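Local atomic coordinates of 2,3-dihydroxybenzoate-AMP ligase (Mycobacterium smegmatis, PDB entry 5KEI), a protein that belongs to the AMP-binding enzymes of the ANL clan, which pair a large N-terminal part with a small C-terminal domain. Residues A486-P491 with A551-L556; A80-A85 with V189-P194; E373-R378 with A447-V452; L134-E139 with G218-I223. One frame throughout, in Å; residues are numbered along the deposited sequence.

Interaction 1: A486-P491 with A551-L556; sequences AAVALP and AIVRQL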
loop_
_atom_site.group_PDB
_atom_site.type_symbol
_atom_site.label_atom_id
_atom_site.label_comp_id
_atom_site.label_asym_id
_atom_site.label_seq_id
_atom_site.Cartn_x
_atom_site.Cartn_y
_atom_site.Cartn_z
ATOM N N ALA A 486 -14.589 20.494 4.584
ATOM C CA ALA A 486 -15.656 19.717 5.215
ATOM C C ALA A 486 -17.011 19.947 4.523
ATOM O O ALA A 486 -17.514 21.065 4.477
ATOM C CB ALA A 486 -15.752 20.054 6.695
ATOM N N ALA A 487 -17.577 18.884 3.960
ATOM C CA ALA A 487 -18.903 18.950 3.358
ATOM C C ALA A 487 -19.906 18.617 4.445
ATOM O O ALA A 487 -19.865 17.541 5.042
ATOM C CB ALA A 487 -19.034 17.993 2.167
ATOM N N VAL A 488 -20.785 19.562 4.729
ATOM C CA VAL A 488 -21.687 19.434 5.854
ATOM C C VAL A 488 -23.144 19.518 5.366
ATOM O O VAL A 488 -23.441 20.172 4.356
ATOM C CB VAL A 488 -21.381 20.522 6.909
ATOM C CG1 VAL A 488 -22.111 20.243 8.170
ATOM C CG2 VAL A 488 -19.877 20.566 7.199
ATOM N N ALA A 489 -24.035 18.832 6.073
ATOM C CA ALA A 489 -25.456 18.824 5.760
ATOM C C ALA A 489 -26.194 19.868 6.581
ATOM O O ALA A 489 -26.079 19.904 7.807
ATOM C CB ALA A 489 -26.052 17.436 6.010
ATOM N N LEU A 490 -26.940 20.726 5.892
ATOM C CA LEU A 490 -27.821 21.686 6.546
ATOM C C LEU A 490 -29.261 21.427 6.134
ATOM O O LEU A 490 -29.521 21.156 4.959
ATOM C CB LEU A 490 -27.415 23.103 6.184
ATOM C CG LEU A 490 -26.012 23.458 6.656
ATOM C CD1 LEU A 490 -25.602 24.752 6.002
ATOM C CD2 LEU A 490 -25.959 23.559 8.167
ATOM N N PRO A 491 -30.195 21.457 7.105
ATOM C CA PRO A 491 -31.633 21.387 6.829
ATOM C C PRO A 491 -32.046 22.449 5.834
ATOM O O PRO A 491 -31.701 23.620 6.001
ATOM C CB PRO A 491 -32.256 21.639 8.195
ATOM C CG PRO A 491 -31.288 21.002 9.120
ATOM C CD PRO A 491 -29.928 21.341 8.550
ATOM N N ALA A 551 -20.498 19.884 15.199
ATOM C CA ALA A 551 -20.131 21.166 15.774
ATOM C C ALA A 551 -20.187 22.264 14.719
ATOM O O ALA A 551 -20.675 23.362 14.987
ATOM C CB ALA A 551 -18.748 21.096 16.388
ATOM N N ILE A 552 -19.681 21.961 13.525
ATOM C CA ILE A 552 -19.718 22.900 12.404
ATOM C C ILE A 552 -21.167 23.264 12.050
ATOM O O ILE A 552 -21.446 24.403 11.671
ATOM C CB ILE A 552 -18.991 22.327 11.158
ATOM C CG1 ILE A 552 -17.509 22.087 11.459
ATOM C CG2 ILE A 552 -19.129 23.253 9.963
ATOM C CD1 ILE A 552 -16.713 21.611 10.260
ATOM N N VAL A 553 -22.083 22.307 12.193
ATOM C CA VAL A 553 -23.506 22.580 12.002
ATOM C C VAL A 553 -24.008 23.609 13.023
ATOM O O VAL A 553 -24.490 24.678 12.638
ATOM C CB VAL A 553 -24.357 21.309 12.106
ATOM C CG1 VAL A 553 -25.817 21.668 12.328
ATOM C CG2 VAL A 553 -24.212 20.471 10.855
ATOM N N ARG A 554 -23.868 23.309 14.318
ATOM C CA ARG A 554 -24.236 24.260 15.377
ATOM C C ARG A 554 -23.355 25.519 15.363
ATOM O O ARG A 554 -22.885 25.981 16.404
ATOM C CB ARG A 554 -24.163 23.610 16.765
ATOM C CG ARG A 554 -24.830 22.247 16.906
ATOM C CD ARG A 554 -24.313 21.498 18.148
ATOM N NE ARG A 554 -23.778 22.393 19.181
ATOM C CZ ARG A 554 -22.542 22.319 19.678
ATOM N NH1 ARG A 554 -21.704 21.385 19.247
ATOM N NH2 ARG A 554 -22.137 23.181 20.611
ATOM N N GLN A 555 -23.117 26.040 14.164
ATOM C CA GLN A 555 -22.588 27.375 13.930
ATOM C C GLN A 555 -23.189 27.809 12.602
ATOM O O GLN A 555 -24.385 27.604 12.343
ATOM C CB GLN A 555 -21.055 27.402 13.852
ATOM C CG GLN A 555 -20.318 26.591 14.902
ATOM C CD GLN A 555 -18.821 26.491 14.639
ATOM O OE1 GLN A 555 -18.265 27.243 13.838
ATOM N NE2 GLN A 555 -18.163 25.557 15.319
ATOM N N LEU A 556 -22.341 28.396 11.766
ATOM C CA LEU A 556 -22.596 28.517 10.336
ATOM C C LEU A 556 -23.919 29.233 10.033
ATOM O O LEU A 556 -24.108 29.783 8.945
ATOM C CB LEU A 556 -22.584 27.121 9.706
ATOM C CG LEU A 556 -22.395 26.997 8.194
ATOM C CD1 LEU A 556 -21.744 25.655 7.881
ATOM C CD2 LEU A 556 -23.698 27.169 7.415
#
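Methyl against methyl is the main chemistry where Val-488 and Leu-490 meet Ile-552, Val-553 and Leu-556. The isoleucine and valine lie at the end of a short helix and Leu-556 just past it. Val-488 offers both branches to the helix. Its CG1 is 3.4 Å from CG2 of Val-553, a tight fit, and its CG2 is 3.9 Å from CG2 of Ile-552. The split follows from chi1 of -169°: CG1 stands opposite the backbone N and CG2 opposite the carbonyl carbon, so each branch reaches a different helix residue. Ile-552 also sends its longer arm toward the earlier part of the strand, where CD1 is 4.0 Å from CB of Ala-486. Leu-490 and Leu-556 cross obliquely, with CD1 of Leu-490 and CD2 of Leu-556 3.4 Å apart.

One carbonyl is also touched: CG2 of Val-553 packs 3.6 Å from O of Ala-489. No hydrogen bond links the two segments, though Lys-549, earlier in the helix, bonds through NZ to O of Ala-487.

Strand 482-492 is an edge strand of a three-stranded mixed sheet in the C-terminal part. It pairs antiparallel with strand 498-505, and Leu-556 rests on Cys-500 and Val-502 of that strand. Ile-552 touches Val-502 too. Ala-487 instead packs on Ala-469 and Leu-472, so helix 469-477 and helix 549-553 lie on opposite faces of strand 482-492.

Interaction 2: A80-A85 with V189-P194; sequences ADRAAA and VTRAAP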
loop_
_atom_site.group_PDB
_atom_site.type_symbol
_atom_site.label_atom_id
_atom_site.label_comp_id
_atom_site.label_asym_id
_atom_site.label_seq_id
_atom_site.Cartn_x
_atom_site.Cartn_y
_atom_site.Cartn_z
ATOM N N ALA A 80 21.546 -7.874 -8.870
ATOM C CA ALA A 80 21.176 -6.655 -8.169
ATOM C C ALA A 80 22.385 -5.741 -8.003
ATOM O O ALA A 80 22.265 -4.526 -8.165
ATOM C CB ALA A 80 20.567 -6.975 -6.815
ATOM N N ASP A 81 23.534 -6.331 -7.662
ATOM C CA ASP A 81 24.786 -5.577 -7.535
ATOM C C ASP A 81 25.103 -4.884 -8.850
ATOM O O ASP A 81 25.381 -3.680 -8.884
ATOM C CB ASP A 81 25.965 -6.487 -7.130
ATOM C CG ASP A 81 26.054 -6.725 -5.618
ATOM O OD1 ASP A 81 25.455 -5.953 -4.840
ATOM O OD2 ASP A 81 26.733 -7.691 -5.202
ATOM N N ARG A 82 25.048 -5.647 -9.936
ATOM C CA ARG A 82 25.350 -5.109 -11.259
ATOM C C ARG A 82 24.335 -4.063 -11.680
ATOM O O ARG A 82 24.688 -3.053 -12.301
ATOM C CB ARG A 82 25.414 -6.227 -12.296
ATOM C CG ARG A 82 26.773 -6.902 -12.352
ATOM C CD ARG A 82 26.709 -8.153 -13.195
ATOM N NE ARG A 82 26.157 -7.875 -14.519
ATOM C CZ ARG A 82 25.712 -8.812 -15.350
ATOM N NH1 ARG A 82 25.740 -10.092 -14.990
ATOM N NH2 ARG A 82 25.234 -8.468 -16.537
ATOM N N ALA A 83 23.077 -4.294 -11.327
ATOM C CA ALA A 83 22.026 -3.365 -11.687
ATOM C C ALA A 83 22.250 -2.066 -10.933
ATOM O O ALA A 83 22.003 -0.985 -11.456
ATOM C CB ALA A 83 20.647 -3.957 -11.384
ATOM N N ALA A 84 22.748 -2.187 -9.704
ATOM C CA ALA A 84 22.972 -1.036 -8.828
ATOM C C ALA A 84 24.112 -0.126 -9.320
ATOM O O ALA A 84 24.001 1.106 -9.281
ATOM C CB ALA A 84 23.253 -1.512 -7.404
ATOM N N ALA A 85 25.206 -0.741 -9.763
ATOM C CA ALA A 85 26.319 -0.005 -10.353
ATOM C C ALA A 85 25.845 0.734 -11.601
ATOM O O ALA A 85 26.148 1.908 -11.780
ATOM C CB ALA A 85 27.462 -0.941 -10.685
ATOM N N VAL A 189 21.580 -0.905 -19.289
ATOM C CA VAL A 189 22.064 -0.190 -18.118
ATOM C C VAL A 189 22.418 -1.135 -16.959
ATOM O O VAL A 189 23.416 -0.926 -16.272
ATOM C CB VAL A 189 21.034 0.854 -17.633
ATOM C CG1 VAL A 189 21.575 1.624 -16.435
ATOM C CG2 VAL A 189 20.683 1.811 -18.761
ATOM N N THR A 190 21.624 -2.178 -16.750
ATOM C CA THR A 190 21.821 -3.035 -15.582
ATOM C C THR A 190 22.746 -4.228 -15.851
ATOM O O THR A 190 23.510 -4.652 -14.977
ATOM C CB THR A 190 20.476 -3.544 -15.053
ATOM O OG1 THR A 190 19.809 -4.285 -16.077
ATOM C CG2 THR A 190 19.609 -2.376 -14.658
ATOM N N ARG A 191 22.685 -4.770 -17.059
ATOM C CA ARG A 191 23.578 -5.868 -17.419
ATOM C C ARG A 191 24.793 -5.305 -18.125
ATOM O O ARG A 191 24.700 -4.266 -18.784
ATOM C CB ARG A 191 22.878 -6.887 -18.323
ATOM C CG ARG A 191 21.511 -7.357 -17.835
ATOM C CD ARG A 191 21.582 -8.095 -16.505
ATOM N NE ARG A 191 20.545 -9.120 -16.439
ATOM C CZ ARG A 191 19.311 -8.919 -15.980
ATOM N NH1 ARG A 191 18.959 -7.718 -15.531
ATOM N NH2 ARG A 191 18.429 -9.923 -15.969
ATOM N N ALA A 192 25.930 -5.975 -17.982
ATOM C CA ALA A 192 27.138 -5.609 -18.720
ATOM C C ALA A 192 27.493 -4.127 -18.575
ATOM O O ALA A 192 28.138 -3.542 -19.445
ATOM C CB ALA A 192 26.979 -5.970 -20.204
ATOM N N ALA A 193 27.039 -3.516 -17.488
ATOM C CA ALA A 193 27.469 -2.171 -17.162
ATOM C C ALA A 193 28.329 -2.280 -15.928
ATOM O O ALA A 193 27.818 -2.425 -14.817
ATOM C CB ALA A 193 26.297 -1.246 -16.935
ATOM N N PRO A 194 29.649 -2.241 -16.131
ATOM C CA PRO A 194 30.601 -2.343 -15.029
ATOM C C PRO A 194 30.428 -1.175 -14.066
ATOM O O PRO A 194 29.777 -0.168 -14.380
ATOM C CB PRO A 194 31.961 -2.298 -15.732
ATOM C CG PRO A 194 31.697 -1.556 -17.000
ATOM C CD PRO A 194 30.315 -1.958 -17.414
#
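The backbones of Ala-83 and Thr-190 nearly touch, with CA of Ala-83 3.9 Å from CA of Thr-190. The small side chain of Ala-83 is consistent with so close an approach. CB of Ala-83 sits 3.7 Å from CB of Thr-190, and CG2 of Thr-190 lies close beside it. The threonine hydroxyl is used elsewhere: OG1 bonds to the carbonyl O of Trp-186, one turn back in its own helix. The carbonyl O atoms of Arg-82 and Thr-190 also come close, at 3.3 Å, but both are acceptors and do not bond.

Both helices belong to an alpha/beta region of the AMP-binding enzyme fold, built round the seven-stranded mixed sheet. Helix 73-88 leads into strand 97-101 of that sheet. Helix 186-190 follows strand 184-185, an outermost strand. The contact packs the C-terminal end of the short helix, and the turn after it, on the longer helix.

Arg-82 lies over that turn. A bend at chi3, 54°, swings its guanidinium along the backbone of Arg-191 and Ala-192. NH2 of Arg-82 is 3.0 Å from N of Ala-192, two donors that cannot pair, and 3.4 Å from CB of Arg-191. Arg-191 turns its own guanidinium away, where NH1 forms a salt bridge with Glu-107.

Interaction 3: E373-R378 with A447-V452; sequences ENTQGR and AGYLEV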
loop_
_atom_site.group_PDB
_atom_site.type_symbol
_atom_site.label_atom_id
_atom_site.label_comp_id
_atom_site.label_asym_id
_atom_site.label_seq_id
_atom_site.Cartn_x
_atom_site.Cartn_y
_atom_site.Cartn_z
ATOM N N GLU A 373 -13.086 -19.029 8.494
ATOM C CA GLU A 373 -14.193 -18.761 7.589
ATOM C C GLU A 373 -15.026 -17.550 8.018
ATOM O O GLU A 373 -15.705 -16.959 7.190
ATOM C CB GLU A 373 -15.087 -20.009 7.449
ATOM C CG GLU A 373 -14.407 -21.146 6.670
ATOM C CD GLU A 373 -15.290 -22.376 6.409
ATOM O OE1 GLU A 373 -16.478 -22.383 6.804
ATOM O OE2 GLU A 373 -14.783 -23.349 5.797
ATOM N N ASN A 374 -14.956 -17.148 9.282
ATOM C CA ASN A 374 -15.816 -16.054 9.726
ATOM C C ASN A 374 -15.098 -14.839 10.292
ATOM O O ASN A 374 -15.758 -13.927 10.803
ATOM C CB ASN A 374 -16.808 -16.554 10.776
ATOM C CG ASN A 374 -17.711 -17.631 10.241
ATOM O OD1 ASN A 374 -18.767 -17.346 9.688
ATOM N ND2 ASN A 374 -17.302 -18.881 10.404
ATOM N N THR A 375 -13.765 -14.833 10.243
ATOM C CA THR A 375 -13.002 -13.689 10.758
ATOM C C THR A 375 -12.021 -13.160 9.716
ATOM O O THR A 375 -11.685 -13.853 8.762
ATOM C CB THR A 375 -12.208 -14.036 12.071
ATOM O OG1 THR A 375 -11.049 -14.829 11.768
ATOM C CG2 THR A 375 -13.091 -14.781 13.063
ATOM N N GLN A 376 -11.557 -11.930 9.904
ATOM C CA GLN A 376 -10.462 -11.422 9.089
ATOM C C GLN A 376 -9.175 -11.308 9.932
ATOM O O GLN A 376 -8.396 -10.368 9.757
ATOM C CB GLN A 376 -10.824 -10.066 8.461
ATOM C CG GLN A 376 -11.855 -10.126 7.336
ATOM C CD GLN A 376 -13.215 -10.642 7.778
ATOM O OE1 GLN A 376 -13.944 -9.970 8.528
ATOM N NE2 GLN A 376 -13.573 -11.848 7.306
ATOM N N GLY A 377 -8.964 -12.263 10.842
ATOM C CA GLY A 377 -7.705 -12.377 11.573
ATOM C C GLY A 377 -7.515 -11.486 12.792
ATOM O O GLY A 377 -8.480 -10.949 13.337
ATOM N N ARG A 378 -6.273 -11.350 13.248
ATOM C CA ARG A 378 -5.960 -10.461 14.365
ATOM C C ARG A 378 -4.525 -9.969 14.139
ATOM O O ARG A 378 -3.822 -10.548 13.298
ATOM C CB ARG A 378 -6.157 -11.174 15.739
ATOM C CG ARG A 378 -5.258 -12.377 16.001
ATOM C CD ARG A 378 -5.555 -13.082 17.339
ATOM N NE ARG A 378 -4.830 -14.350 17.388
ATOM C CZ ARG A 378 -3.588 -14.482 17.841
ATOM N NH1 ARG A 378 -2.949 -13.433 18.320
ATOM N NH2 ARG A 378 -2.979 -15.660 17.816
ATOM N N ALA A 447 -13.576 -15.075 19.649
ATOM C CA ALA A 447 -13.057 -14.048 20.551
ATOM C C ALA A 447 -11.614 -13.669 20.224
ATOM O O ALA A 447 -10.774 -14.533 19.999
ATOM C CB ALA A 447 -13.152 -14.522 21.993
ATOM N N GLY A 448 -11.330 -12.369 20.213
ATOM C CA GLY A 448 -9.988 -11.885 19.918
ATOM C C GLY A 448 -9.815 -11.497 18.460
ATOM O O GLY A 448 -8.875 -10.781 18.097
ATOM N N TYR A 449 -10.732 -11.963 17.618
ATOM C CA TYR A 449 -10.599 -11.760 16.186
ATOM C C TYR A 449 -11.454 -10.597 15.684
ATOM O O TYR A 449 -12.432 -10.190 16.318
ATOM C CB TYR A 449 -10.920 -13.064 15.442
ATOM C CG TYR A 449 -9.782 -14.058 15.580
ATOM C CD1 TYR A 449 -8.796 -14.151 14.604
ATOM C CD2 TYR A 449 -9.666 -14.868 16.719
ATOM C CE1 TYR A 449 -7.723 -15.040 14.737
ATOM C CE2 TYR A 449 -8.596 -15.756 16.869
ATOM C CZ TYR A 449 -7.620 -15.836 15.872
ATOM O OH TYR A 449 -6.554 -16.716 16.000
ATOM N N LEU A 450 -11.034 -10.055 14.548
ATOM C CA LEU A 450 -11.708 -8.948 13.898
ATOM C C LEU A 450 -12.733 -9.402 12.865
ATOM O O LEU A 450 -12.551 -10.430 12.216
ATOM C CB LEU A 450 -10.680 -8.051 13.211
ATOM C CG LEU A 450 -9.855 -7.152 14.116
ATOM C CD1 LEU A 450 -8.958 -6.249 13.269
ATOM C CD2 LEU A 450 -10.781 -6.342 15.001
ATOM N N GLU A 451 -13.801 -8.624 12.701
ATOM C CA GLU A 451 -14.635 -8.739 11.504
ATOM C C GLU A 451 -14.841 -7.383 10.837
ATOM O O GLU A 451 -15.226 -6.417 11.497
ATOM C CB GLU A 451 -15.993 -9.343 11.817
ATOM C CG GLU A 451 -16.885 -9.366 10.586
ATOM C CD GLU A 451 -18.258 -9.944 10.851
ATOM O OE1 GLU A 451 -18.768 -9.776 11.980
ATOM O OE2 GLU A 451 -18.816 -10.576 9.929
ATOM N N VAL A 452 -14.580 -7.319 9.532
ATOM C CA VAL A 452 -14.750 -6.090 8.756
ATOM C C VAL A 452 -16.179 -6.019 8.244
ATOM O O VAL A 452 -16.643 -6.938 7.559
ATOM C CB VAL A 452 -13.773 -6.015 7.551
ATOM C CG1 VAL A 452 -14.073 -4.802 6.720
ATOM C CG2 VAL A 452 -12.309 -5.997 8.014
HETATM O O HOH W 1 -4.390 -18.465 17.057
#
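The hydroxyl of Tyr-449 gathers three partners. NE of Arg-378 donates to Tyr-449 OH in a weak bond of 3.2 Å, a water lies 3.0 Å from the same OH, and Asp-367 makes another weak bond. The water also accepts from NH2 of Arg-378, so it bridges the two side chains. This is a junction of two sheets: strand 378-379 is the last of a nine-stranded mixed sheet, and strand 450-455 is an edge of a four-stranded antiparallel one.

The arginine chain runs extended from CG to NE over one face of the ring. Its CD makes a CH-pi contact, 4.0 Å from the centroid of the Tyr-449 ring. The guanidinium lies beyond the ring, its edge at Tyr-449 OH and its plane turned 85° from the ring's. Thr-375 packs its CG2 on CB of Tyr-449.

Backbone bonds tie the segments together. N of Gln-376 donates to O of Leu-450 at 2.9 Å, and N of Leu-450 returns a bond to O of Gly-377. Bent at chi2, 63°, Gln-376 brings its amide to the strand, while NE2 bonds to Gln-351. N of Val-452 meets OE1 of Gln-376 at 2.9 Å, in the plane of the side-chain carbonyl.

Interaction 4: L134-E139 with G218-I223; sequences LTHFAE and GAPKLI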
loop_
_atom_site.group_PDB
_atom_site.type_symbol
_atom_site.label_atom_id
_atom_site.label_comp_id
_atom_site.label_asym_id
_atom_site.label_seq_id
_atom_site.Cartn_x
_atom_site.Cartn_y
_atom_site.Cartn_z
ATOM N N LEU A 134 0.736 8.520 -12.228
ATOM C CA LEU A 134 2.185 8.595 -12.304
ATOM C C LEU A 134 2.681 10.036 -12.229
ATOM O O LEU A 134 3.701 10.321 -11.582
ATOM C CB LEU A 134 2.698 7.922 -13.583
ATOM C CG LEU A 134 2.627 6.383 -13.670
ATOM C CD1 LEU A 134 3.790 5.810 -14.482
ATOM C CD2 LEU A 134 2.547 5.701 -12.298
ATOM N N THR A 135 1.951 10.942 -12.874
ATOM C CA THR A 135 2.288 12.369 -12.851
ATOM C C THR A 135 2.249 12.925 -11.433
ATOM O O THR A 135 3.197 13.560 -10.980
ATOM C CB THR A 135 1.339 13.170 -13.760
ATOM O OG1 THR A 135 1.805 13.057 -15.105
ATOM C CG2 THR A 135 1.287 14.635 -13.371
ATOM N N HIS A 136 1.154 12.665 -10.736
ATOM C CA HIS A 136 1.014 13.060 -9.342
ATOM C C HIS A 136 2.066 12.379 -8.452
ATOM O O HIS A 136 2.625 13.024 -7.567
ATOM C CB HIS A 136 -0.403 12.745 -8.858
ATOM C CG HIS A 136 -0.618 13.006 -7.399
ATOM N ND1 HIS A 136 -0.734 14.282 -6.881
ATOM C CD2 HIS A 136 -0.765 12.160 -6.360
ATOM C CE1 HIS A 136 -0.928 14.203 -5.579
ATOM N NE2 HIS A 136 -0.953 12.929 -5.231
ATOM N N PHE A 137 2.346 11.093 -8.688
ATOM C CA PHE A 137 3.422 10.400 -7.948
ATOM C C PHE A 137 4.795 11.075 -8.158
ATOM O O PHE A 137 5.514 11.320 -7.194
ATOM C CB PHE A 137 3.507 8.911 -8.330
ATOM C CG PHE A 137 2.291 8.109 -7.931
ATOM C CD1 PHE A 137 1.462 8.544 -6.913
ATOM C CD2 PHE A 137 1.973 6.933 -8.584
ATOM C CE1 PHE A 137 0.329 7.819 -6.554
ATOM C CE2 PHE A 137 0.849 6.202 -8.234
ATOM C CZ PHE A 137 0.023 6.653 -7.215
ATOM N N ALA A 138 5.136 11.390 -9.408
ATOM C CA ALA A 138 6.390 12.094 -9.727
ATOM C C ALA A 138 6.522 13.403 -8.959
ATOM O O ALA A 138 7.577 13.696 -8.386
ATOM C CB ALA A 138 6.486 12.368 -11.229
ATOM N N GLU A 139 5.444 14.184 -8.966
ATOM C CA GLU A 139 5.366 15.431 -8.215
ATOM C C GLU A 139 5.537 15.238 -6.709
ATOM O O GLU A 139 6.265 15.991 -6.066
ATOM C CB GLU A 139 4.031 16.128 -8.494
ATOM C CG GLU A 139 4.133 17.637 -8.631
ATOM C CD GLU A 139 3.152 18.201 -9.657
ATOM O OE1 GLU A 139 2.015 17.678 -9.776
ATOM O OE2 GLU A 139 3.530 19.171 -10.354
ATOM N N GLY A 218 -10.299 12.058 -4.910
ATOM C CA GLY A 218 -9.090 11.482 -4.351
ATOM C C GLY A 218 -7.830 11.556 -5.197
ATOM O O GLY A 218 -7.818 11.170 -6.369
ATOM N N ALA A 219 -6.763 12.067 -4.591
ATOM C CA ALA A 219 -5.418 11.860 -5.115
ATOM C C ALA A 219 -4.802 10.684 -4.360
ATOM O O ALA A 219 -4.867 10.640 -3.129
ATOM C CB ALA A 219 -4.567 13.119 -4.964
ATOM N N PRO A 220 -4.239 9.702 -5.085
ATOM C CA PRO A 220 -3.583 8.611 -4.359
ATOM C C PRO A 220 -2.396 9.148 -3.561
ATOM O O PRO A 220 -1.801 10.161 -3.932
ATOM C CB PRO A 220 -3.131 7.657 -5.474
ATOM C CG PRO A 220 -3.975 7.997 -6.649
ATOM C CD PRO A 220 -4.218 9.482 -6.541
ATOM N N LYS A 221 -2.069 8.492 -2.460
ATOM C CA LYS A 221 -0.998 8.972 -1.600
ATOM C C LYS A 221 0.180 8.008 -1.622
ATOM O O LYS A 221 0.040 6.862 -2.054
ATOM C CB LYS A 221 -1.521 9.189 -0.178
ATOM C CG LYS A 221 -2.523 10.341 -0.087
ATOM C CD LYS A 221 -3.392 10.256 1.158
ATOM C CE LYS A 221 -4.870 10.078 0.784
ATOM N NZ LYS A 221 -5.757 10.061 1.986
ATOM N N LEU A 222 1.343 8.498 -1.200
ATOM C CA LEU A 222 2.528 7.665 -1.082
ATOM C C LEU A 222 2.817 7.362 0.391
ATOM O O LEU A 222 2.761 8.233 1.263
ATOM C CB LEU A 222 3.745 8.327 -1.747
ATOM C CG LEU A 222 3.598 8.593 -3.246
ATOM C CD1 LEU A 222 4.794 9.337 -3.822
ATOM C CD2 LEU A 222 3.334 7.292 -4.002
ATOM N N ILE A 223 3.126 6.102 0.647
ATOM C CA ILE A 223 3.321 5.612 1.997
ATOM C C ILE A 223 4.774 5.241 2.196
ATOM O O ILE A 223 5.281 4.332 1.518
ATOM C CB ILE A 223 2.417 4.384 2.267
ATOM C CG1 ILE A 223 0.943 4.801 2.211
ATOM C CG2 ILE A 223 2.745 3.760 3.603
ATOM C CD1 ILE A 223 -0.020 3.653 1.984
#
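His-136 and Phe-137, neighbours on one helix, take hold of Ala-219, Pro-220 and Leu-222. The histidine meets the chain in two ways. CB of Ala-219 lies over one ring face, 4.0 Å from the centroid of the His-136 ring, in a CH-pi contact. At the ring edge, NE2 of His-136 gives a weak hydrogen bond to O of Pro-220 at 3.2 Å. The N-H points poorly at the oxygen, with an angle of only 120°. The imidazole reaches across because CG stands opposite the backbone N, chi1 175°.

Phe-137 supplies the apolar part. CB of Pro-220 approaches the ring edge, 3.6 Å from CE1 of Phe-137, and the two side chains meet at about a right angle. CD2 of Leu-222 comes to the ring obliquely, 3.7 Å from CD1 of Phe-137.

A second shell surrounds the phenyl group. The ring of His-129 packs edge-to-face with it, and Val-212 and Leu-99 touch it from strands 207-212 and 97-101 of the seven-stranded sheet. Leu-222 is placed by strand 222-226, which runs antiparallel to strand 207-212, and its side chain rests on Leu-210 and Val-212. A backbone bond between Lys-221 and Ser-213 ties the two ends of the intervening loop. Ala-219 and Pro-220 of this loop pack on helix 131-141.

The sequence of the loop, rich in glycine and threonine and ending in Gly-218, Ala-219, Pro-220 and Lys-221, matches a signature motif of AMP-binding enzymes. In relatives this loop is often likened to a P-loop.

Interactions 2 and 4 belong to the same seven-stranded sheet region. Interaction 2 lies near one edge strand, 184-185, and interaction 4 includes the other, 222-226. Their segments alternate along the chain. Interaction 4 is nearest the centre of the chain and mixes ring contacts with one weak bond. Interaction 2 is more peripheral, combines close backbone packing with an arginine laid along a turn, and has no hydrogen bond across it. Interaction 3, between two other sheets, is the most polar and buries the largest surface. Interaction 1 sits furthest from the centre, in the small C-terminal part, and is apolar in its side-chain contacts. Each of the four mixes buried and more open residues, and none touches another.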